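Local atomic coordinates of branched-chain amino acid aminotransferase (Thermoproteus uzoniensis, PDB entry 5CE8), a protein that uses pyridoxal 5'-phosphate to transfer the amino group between branched-chain L-amino acids and 2-oxoglutarate, probably acting on leucine, isoleucine and valine. Residues V42-R47 / R61-R66. Sequence-based numbering, arbitrary orientation.
Sequences VFEGIR and RDHMER. With PLP (pyridoxal-5'-phosphate), chain D.
Arg-66 of the helix grips the carboxylate of Glu-44 side-on through NE and NH2, one nitrogen to each oxygen. Along the arginine, CB, CG and CD all pass beside Glu-44 OE1, CB at 3.6 Å. CG lies anti to the backbone N (chi1 -176°) and the chain runs extended to CD, where a bend about CG-CD (chi3 66°) turns NE toward OE1. NE donates to OE1 at 2.7 Å, almost straight and in the guanidinium plane, on the syn lone pair. At the tip, NH2 reaches Glu-44 OE2 at 2.9 Å, again syn, and phosphate oxygen O3P of pyridoxal-5'-phosphate at 2.8 Å; NH1 adds a weak bond to the same O3P and another bond to Glu-221 O. The paired bonds hold the guanidinium nearly coplanar with the carboxylate, 23° apart.

In this class-IV aminotransferase, where strand 41-50 of an antiparallel sheet backs against helix 60-74, the buried Glu-44 is a second-shell residue behind the phosphate site; the cofactor is also hydrogen-bonded to Thr-260 OG1 and to the backbone N of Ile-223 and Thr-224. OE2 takes a second strong donor, ND1 of His-63, itself cofactor-binding, at 2.7 Å; the oxygen lies in the imidazole plane, whereas the ring nitrogen sits above the carboxylate plane. Three bonds, two of them from an arginine, would be expected to favour the ionised carboxylate. Further along the strand, Ile-46 lays CG1 and CD1 against His-63 CB, CD1 at 3.5 Å, and CD1 meets Met-64 CE at 3.9 Å; Met-64 also packs on Leu-85 and Val-89 of helix 82-95.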
ATOM      1  N   VAL A  42     -10.931   0.572 -27.008  1.00 18.50           N
ATOM      2  CA  VAL A  42      -9.790   1.492 -27.043  1.00 23.47           C
ATOM      3  C   VAL A  42     -10.090   2.693 -27.939  1.00 25.96           C
ATOM      4  O   VAL A  42     -10.931   2.606 -28.882  1.00 24.36           O
ATOM      5  CB  VAL A  42      -8.521   0.785 -27.466  1.00 21.87           C
ATOM      6  CG1 VAL A  42      -8.270  -0.337 -26.516  1.00 21.08           C
ATOM      7  CG2 VAL A  42      -8.563   0.235 -28.853  1.00 20.42           C
ATOM      8  N   PHE A  43      -9.320   3.759 -27.751  1.00 20.67           N
ATOM      9  CA  PHE A  43      -9.474   4.924 -28.609  1.00 20.46           C
ATOM     10  C   PHE A  43      -8.113   5.585 -28.810  1.00 21.20           C
ATOM     11  O   PHE A  43      -7.087   5.152 -28.229  1.00 20.12           O
ATOM     12  CB  PHE A  43     -10.497   5.912 -28.067  1.00 19.43           C
ATOM     13  CG  PHE A  43     -10.147   6.497 -26.725  1.00 20.57           C
ATOM     14  CD1 PHE A  43     -10.375   5.774 -25.551  1.00 20.67           C
ATOM     15  CD2 PHE A  43      -9.593   7.751 -26.643  1.00 24.21           C
ATOM     16  CE1 PHE A  43      -9.965   6.323 -24.316  1.00 20.70           C
ATOM     17  CE2 PHE A  43      -9.286   8.365 -25.424  1.00 21.05           C
ATOM     18  CZ  PHE A  43      -9.456   7.643 -24.278  1.00 20.34           C
ATOM     19  N   GLU A  44      -8.148   6.626 -29.629  1.00 20.62           N
ATOM     20  CA  GLU A  44      -7.022   7.523 -29.915  1.00 18.55           C
ATOM     21  C   GLU A  44      -7.454   8.967 -30.071  1.00 19.74           C
ATOM     22  O   GLU A  44      -8.647   9.304 -30.178  1.00 23.45           O
ATOM     23  CB  GLU A  44      -6.313   7.122 -31.196  1.00 17.77           C
ATOM     24  CG  GLU A  44      -5.220   6.085 -31.013  1.00 20.55           C
ATOM     25  CD  GLU A  44      -4.107   6.545 -30.082  1.00 19.30           C
ATOM     26  OE1 GLU A  44      -3.558   5.686 -29.379  1.00 20.65           O
ATOM     27  OE2 GLU A  44      -3.875   7.761 -30.054  1.00 19.46           O
ATOM     28  N   GLY A  45      -6.467   9.848 -30.146  1.00 18.60           N
ATOM     29  CA  GLY A  45      -6.728  11.274 -30.353  1.00 21.54           C
ATOM     30  C   GLY A  45      -5.637  11.697 -31.298  1.00 21.20           C
ATOM     31  O   GLY A  45      -4.477  11.348 -31.067  1.00 19.00           O
ATOM     32  N   ILE A  46      -6.034  12.267 -32.429  1.00 18.72           N
ATOM     33  CA  ILE A  46      -5.059  12.657 -33.439  1.00 20.02           C
ATOM     34  C   ILE A  46      -5.449  14.011 -33.924  1.00 23.05           C
ATOM     35  O   ILE A  46      -6.625  14.236 -34.194  1.00 19.75           O
ATOM     36  CB  ILE A  46      -5.006  11.730 -34.622  1.00 20.65           C
ATOM     37  CG1 ILE A  46      -4.829  10.267 -34.150  1.00 25.44           C
ATOM     38  CG2 ILE A  46      -3.902  12.192 -35.591  1.00 18.48           C
ATOM     39  CD1 ILE A  46      -4.982   9.167 -35.252  1.00 23.24           C
ATOM     40  N   ARG A  47      -4.467  14.895 -34.063  1.00 24.61           N
ATOM     41  CA  ARG A  47      -4.752  16.190 -34.690  1.00 26.37           C
ATOM     42  C   ARG A  47      -4.258  16.345 -36.104  1.00 27.50           C
ATOM     43  O   ARG A  47      -3.284  15.736 -36.511  1.00 24.32           O
ATOM     44  CB  ARG A  47      -4.201  17.337 -33.838  1.00 26.90           C
ATOM     45  CG  ARG A  47      -5.102  17.702 -32.686  1.00 30.46           C
ATOM     46  CD  ARG A  47      -4.448  18.685 -31.747  1.00 33.52           C
ATOM     47  NE  ARG A  47      -4.898  19.940 -32.191  1.00 39.57           N
ATOM     48  CZ  ARG A  47      -5.487  20.872 -31.480  1.00 37.82           C
ATOM     49  NH1 ARG A  47      -5.591  20.829 -30.148  1.00 34.48           N
ATOM     50  NH2 ARG A  47      -5.905  21.926 -32.181  1.00 38.90           N
ATOM     51  N   ARG A  61       0.566   7.400 -38.141  1.00 24.56           N
ATOM     52  CA  ARG A  61       0.969   6.017 -37.976  1.00 26.68           C
ATOM     53  C   ARG A  61       1.389   5.690 -36.565  1.00 22.69           C
ATOM     54  O   ARG A  61       1.151   4.593 -36.100  1.00 19.39           O
ATOM     55  CB  ARG A  61       2.096   5.658 -38.966  1.00 31.67           C
ATOM     56  CG  ARG A  61       2.482   4.173 -39.068  1.00 41.41           C
ATOM     57  CD  ARG A  61       1.365   3.314 -39.684  1.00 50.79           C
ATOM     58  NE  ARG A  61       1.047   3.742 -41.058  1.00 64.67           N
ATOM     59  CZ  ARG A  61       1.508   3.166 -42.177  1.00 65.20           C
ATOM     60  NH1 ARG A  61       2.296   2.082 -42.125  1.00 57.25           N
ATOM     61  NH2 ARG A  61       1.157   3.667 -43.366  1.00 61.19           N
ATOM     62  N   ASP A  62       2.029   6.608 -35.855  1.00 23.51           N
ATOM     63  CA  ASP A  62       2.371   6.305 -34.480  1.00 22.16           C
ATOM     64  C   ASP A  62       1.040   6.119 -33.657  1.00 22.88           C
ATOM     65  O   ASP A  62       0.994   5.290 -32.769  1.00 24.88           O
ATOM     66  CB  ASP A  62       3.223   7.405 -33.877  1.00 22.27           C
ATOM     67  CG  ASP A  62       4.650   7.449 -34.439  1.00 21.63           C
ATOM     68  OD1 ASP A  62       5.290   6.435 -34.677  1.00 23.81           O
ATOM     69  OD2 ASP A  62       5.184   8.516 -34.549  1.00 23.20           O
ATOM     70  N   HIS A  63      -0.004   6.937 -33.928  1.00 23.16           N
ATOM     71  CA  HIS A  63      -1.266   6.845 -33.224  1.00 21.75           C
ATOM     72  C   HIS A  63      -1.996   5.574 -33.535  1.00 22.04           C
ATOM     73  O   HIS A  63      -2.584   4.973 -32.646  1.00 16.52           O
ATOM     74  CB  HIS A  63      -2.144   8.073 -33.473  1.00 21.35           C
ATOM     75  CG  HIS A  63      -1.748   9.243 -32.626  1.00 23.04           C
ATOM     76  ND1 HIS A  63      -2.213   9.390 -31.333  1.00 20.43           N
ATOM     77  CD2 HIS A  63      -0.902  10.289 -32.852  1.00 20.59           C
ATOM     78  CE1 HIS A  63      -1.724  10.513 -30.818  1.00 19.45           C
ATOM     79  NE2 HIS A  63      -0.900  11.055 -31.698  1.00 21.87           N
ATOM     80  N   MET A  64      -2.052   5.232 -34.819  1.00 20.30           N
ATOM     81  CA  MET A  64      -2.623   3.977 -35.165  1.00 18.31           C
ATOM     82  C   MET A  64      -1.843   2.768 -34.667  1.00 20.97           C
ATOM     83  O   MET A  64      -2.465   1.778 -34.256  1.00 23.66           O
ATOM     84  CB  MET A  64      -2.898   3.883 -36.631  1.00 19.04           C
ATOM     85  CG  MET A  64      -3.968   4.966 -37.107  1.00 17.66           C
ATOM     86  SD  MET A  64      -5.450   4.901 -36.086  1.00 20.81           S
ATOM     87  CE  MET A  64      -6.462   6.052 -37.006  1.00 21.83           C
ATOM     88  N   GLU A  65      -0.524   2.797 -34.680  1.00 20.72           N
ATOM     89  CA  GLU A  65       0.230   1.692 -34.058  1.00 22.23           C
ATOM     90  C   GLU A  65      -0.150   1.542 -32.586  1.00 21.26           C
ATOM     91  O   GLU A  65      -0.300   0.456 -32.083  1.00 22.76           O
ATOM     92  CB  GLU A  65       1.718   1.892 -34.319  1.00 24.61           C
ATOM     93  CG  GLU A  65       2.009   1.617 -35.816  1.00 30.70           C
ATOM     94  CD  GLU A  65       3.482   1.552 -36.204  1.00 36.37           C
ATOM     95  OE1 GLU A  65       4.348   1.810 -35.318  1.00 31.19           O
ATOM     96  OE2 GLU A  65       3.786   1.206 -37.412  1.00 37.35           O
ATOM     97  N   ARG A  66      -0.310   2.673 -31.890  1.00 22.34           N
ATOM     98  CA  ARG A  66      -0.613   2.651 -30.473  1.00 20.94           C
ATOM     99  C   ARG A  66      -2.062   2.153 -30.214  1.00 20.75           C
ATOM    100  O   ARG A  66      -2.258   1.429 -29.235  1.00 16.46           O
ATOM    101  CB  ARG A  66      -0.391   4.035 -29.763  1.00 17.52           C
ATOM    102  CG  ARG A  66      -0.624   3.944 -28.319  1.00 17.71           C
ATOM    103  CD  ARG A  66      -0.385   5.242 -27.570  1.00 16.17           C
ATOM    104  NE  ARG A  66      -1.337   6.282 -27.920  1.00 17.51           N
ATOM    105  CZ  ARG A  66      -1.230   7.571 -27.533  1.00 20.42           C
ATOM    106  NH1 ARG A  66      -0.226   7.959 -26.774  1.00 17.06           N
ATOM    107  NH2 ARG A  66      -2.159   8.470 -27.873  1.00 19.62           N
TER
HETATM  108  N1  PLP D 301      -2.535  10.933 -20.585  1.00 18.64           N
HETATM  109  C2  PLP D 301      -3.583  10.119 -20.672  1.00 23.58           C
HETATM  110  C2A PLP D 301      -4.200   9.525 -19.442  1.00 24.34           C
HETATM  111  C3  PLP D 301      -4.225   9.862 -21.954  1.00 24.45           C
HETATM  112  O3  PLP D 301      -5.379   9.085 -22.011  1.00 23.41           O
HETATM  113  C4  PLP D 301      -3.636  10.488 -23.170  1.00 23.64           C
HETATM  114  C4A PLP D 301      -4.201  10.277 -24.560  1.00 23.39           C
HETATM  115  C5  PLP D 301      -2.441  11.348 -22.937  1.00 24.16           C
HETATM  116  C6  PLP D 301      -1.971  11.509 -21.604  1.00 20.07           C
HETATM  117  C5A PLP D 301      -1.729  12.131 -24.003  1.00 22.10           C
HETATM  118  O4P PLP D 301      -1.305  11.330 -25.046  1.00 22.37           O
HETATM  119  P   PLP D 301      -1.038  11.992 -26.452  1.00 23.52           P
HETATM  120  O1P PLP D 301      -2.340  12.702 -26.961  1.00 24.84           O
HETATM  121  O2P PLP D 301       0.177  12.805 -26.312  1.00 20.22           O
HETATM  122  O3P PLP D 301      -0.821  10.892 -27.453  1.00 19.84           O